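Local coordinates for protein ftsY (Mycoplasma mycoides, PDB 1ZU4) that serves as the signal recognition particle receptor FtsY, whose NG unit joins an SRP54-type helical bundle to a P-loop domain, at residues A15-F18 / S19-K23. Residues are numbered along the deposited sequence; the frame is centred on the assembly and turned at random.
Sequences AFNF and SKDIK
Phe18 lies beside Ile22, one turn further along helix 12-27, and offers one face of its ring to the aliphatic branch: CE2 of Phe18 is 4.0 Å from CG1 of Ile22. The two side chains point the same way. With CG anti to the backbone N (chi1 -167°), the Phe18 ring extends into the helical bundle, where Val43 of helix 34-46 and Leu78 of helix 71-87 touch both residues and the Phe312 ring meets Phe18 edge-to-face. The backbone bond from Ile22 N to Phe18 O, 2.9 Å long, joins the same two residues.

Elsewhere round the helix, spacings of three and four residues bring polar groups together. Ser19 donates its backbone N to Ala15 O, and its hydroxyl folds back over the preceding turn, chi1 71° setting OG 3.0 Å from Ala15 O and 3.1 Å from Phe16 O. A water that donates to Phe16 O also hydrogen-bonds Ser19 OG. On another side, a second water bridges Asn17 O and Asp21, donating a hydrogen bond to each and lying 2.7 Å from OD1 of Asp21. Asn17 O thus accepts twice, from this water and from Asp21 N at 3.2 Å. Apart from these polar links, Lys20 makes just a loose approach to the exposed Phe16, its CD 4.4 Å from CE2 of the ring.

This part of the helix therefore combines two kinds of chemistry: Phe18 and Ile22 join it to its bundle neighbours through apolar contacts, whereas at Ser19 and Asp21 water supplements the main-chain bonding, so that Phe16 O and Asn17 O each accept a hydrogen bond from water as well as from a backbone N-H.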
ATOM      1  N   ALA A  15      11.677  12.814   2.359  1.00 18.85           N
ATOM      2  CA  ALA A  15      13.086  12.814   2.700  1.00 19.27           C
ATOM      3  C   ALA A  15      13.583  14.238   2.943  1.00 19.53           C
ATOM      4  O   ALA A  15      14.359  14.483   3.854  1.00 20.37           O
ATOM      5  CB  ALA A  15      13.889  12.154   1.610  1.00 19.77           C
ATOM      6  N   PHE A  16      13.118  15.182   2.146  1.00 20.31           N
ATOM      7  CA  PHE A  16      13.479  16.569   2.352  1.00 20.77           C
ATOM      8  C   PHE A  16      13.053  17.093   3.736  1.00 21.20           C
ATOM      9  O   PHE A  16      13.838  17.754   4.421  1.00 22.46           O
ATOM     10  CB  PHE A  16      12.862  17.486   1.301  1.00 21.40           C
ATOM     11  CG  PHE A  16      13.197  18.938   1.553  1.00 23.68           C
ATOM     12  CD1 PHE A  16      14.457  19.435   1.191  1.00 25.57           C
ATOM     13  CD2 PHE A  16      12.302  19.775   2.227  1.00 27.01           C
ATOM     14  CE1 PHE A  16      14.800  20.782   1.484  1.00 26.28           C
ATOM     15  CE2 PHE A  16      12.639  21.119   2.511  1.00 28.44           C
ATOM     16  CZ  PHE A  16      13.878  21.605   2.139  1.00 26.30           C
ATOM     17  N   ASN A  17      11.794  16.867   4.083  1.00 20.73           N
ATOM     18  CA  ASN A  17      11.242  17.233   5.382  1.00 21.64           C
ATOM     19  C   ASN A  17      11.972  16.590   6.603  1.00 21.24           C
ATOM     20  O   ASN A  17      12.290  17.263   7.601  1.00 20.19           O
ATOM     21  CB  ASN A  17       9.797  16.788   5.364  1.00 22.57           C
ATOM     22  CG  ASN A  17       8.935  17.517   6.361  1.00 26.22           C
ATOM     23  OD1 ASN A  17       8.323  18.567   6.049  1.00 33.03           O
ATOM     24  ND2 ASN A  17       8.793  16.926   7.542  1.00 27.40           N
ATOM     25  N   PHE A  18      12.185  15.271   6.532  1.00 20.39           N
ATOM     26  CA  PHE A  18      12.892  14.523   7.561  1.00 19.63           C
ATOM     27  C   PHE A  18      14.348  15.016   7.662  1.00 20.83           C
ATOM     28  O   PHE A  18      14.813  15.329   8.747  1.00 20.19           O
ATOM     29  CB  PHE A  18      12.796  13.016   7.229  1.00 20.46           C
ATOM     30  CG  PHE A  18      13.202  12.096   8.350  1.00 19.34           C
ATOM     31  CD1 PHE A  18      13.698  10.839   8.057  1.00 22.15           C
ATOM     32  CD2 PHE A  18      13.128  12.493   9.692  1.00 18.20           C
ATOM     33  CE1 PHE A  18      14.058   9.944   9.076  1.00 21.16           C
ATOM     34  CE2 PHE A  18      13.483  11.595  10.723  1.00 21.56           C
ATOM     35  CZ  PHE A  18      13.945  10.325  10.414  1.00 21.31           C
ATOM     36  N   SER A  19      15.073  15.121   6.544  1.00 21.66           N
ATOM     37  CA  SER A  19      16.450  15.641   6.622  1.00 22.27           C
ATOM     38  C   SER A  19      16.551  17.104   7.069  1.00 23.10           C
ATOM     39  O   SER A  19      17.569  17.502   7.667  1.00 22.13           O
ATOM     40  CB  SER A  19      17.187  15.491   5.300  1.00 22.88           C
ATOM     41  OG  SER A  19      16.665  16.394   4.347  1.00 23.98           O
ATOM     42  N   LYS A  20      15.536  17.909   6.758  1.00 24.28           N
ATOM     43  CA  LYS A  20      15.534  19.303   7.190  1.00 25.91           C
ATOM     44  C   LYS A  20      15.525  19.342   8.709  1.00 25.70           C
ATOM     45  O   LYS A  20      16.297  20.087   9.313  1.00 25.05           O
ATOM     46  CB  LYS A  20      14.337  20.069   6.635  1.00 27.04           C
ATOM     47  CG  LYS A  20      14.406  21.585   6.834  1.00 30.05           C
ATOM     48  CD  LYS A  20      12.982  22.163   6.788  1.00 34.42           C
ATOM     49  CE  LYS A  20      13.036  23.697   6.627  1.00 39.38           C
ATOM     50  NZ  LYS A  20      13.166  24.379   7.966  1.00 39.10           N
ATOM     51  N   ASP A  21      14.676  18.518   9.321  1.00 24.88           N
ATOM     52  CA  ASP A  21      14.646  18.393  10.779  1.00 24.95           C
ATOM     53  C   ASP A  21      15.904  17.759  11.357  1.00 25.59           C
ATOM     54  O   ASP A  21      16.393  18.187  12.419  1.00 25.89           O
ATOM     55  CB  ASP A  21      13.409  17.596  11.230  1.00 24.53           C
ATOM     56  CG  ASP A  21      12.121  18.377  11.036  1.00 24.02           C
ATOM     57  OD1 ASP A  21      12.220  19.597  10.692  1.00 24.39           O
ATOM     58  OD2 ASP A  21      11.033  17.782  11.217  1.00 20.35           O
ATOM     59  N   ILE A  22      16.429  16.735  10.687  1.00 25.49           N
ATOM     60  CA  ILE A  22      17.654  16.089  11.181  1.00 26.43           C
ATOM     61  C   ILE A  22      18.865  17.050  11.117  1.00 27.37           C
ATOM     62  O   ILE A  22      19.714  17.101  12.032  1.00 27.45           O
ATOM     63  CB  ILE A  22      17.922  14.750  10.457  1.00 26.41           C
ATOM     64  CG1 ILE A  22      16.856  13.699  10.820  1.00 25.82           C
ATOM     65  CG2 ILE A  22      19.380  14.245  10.681  1.00 25.14           C
ATOM     66  CD1 ILE A  22      16.932  13.179  12.229  1.00 25.20           C
ATOM     67  N   LYS A  23      18.933  17.838  10.050  1.00 28.22           N
ATOM     68  CA  LYS A  23      20.053  18.784   9.893  1.00 29.09           C
ATOM     69  C   LYS A  23      20.043  19.860  10.969  1.00 28.73           C
ATOM     70  O   LYS A  23      21.075  20.195  11.522  1.00 27.90           O
ATOM     71  CB  LYS A  23      20.102  19.374   8.466  1.00 29.69           C
ATOM     72  CG  LYS A  23      20.532  18.313   7.427  1.00 31.25           C
ATOM     73  CD  LYS A  23      20.235  18.720   5.982  1.00 35.43           C
ATOM     74  CE  LYS A  23      20.945  17.749   5.052  1.00 37.28           C
ATOM     75  NZ  LYS A  23      20.874  18.214   3.656  1.00 40.38           N
TER
HETATM   76  O   HOH W   1      16.581  18.772   3.509  1.00 43.85           O
HETATM   77  O   HOH W   2      11.158  20.102   8.297  1.00 48.39           O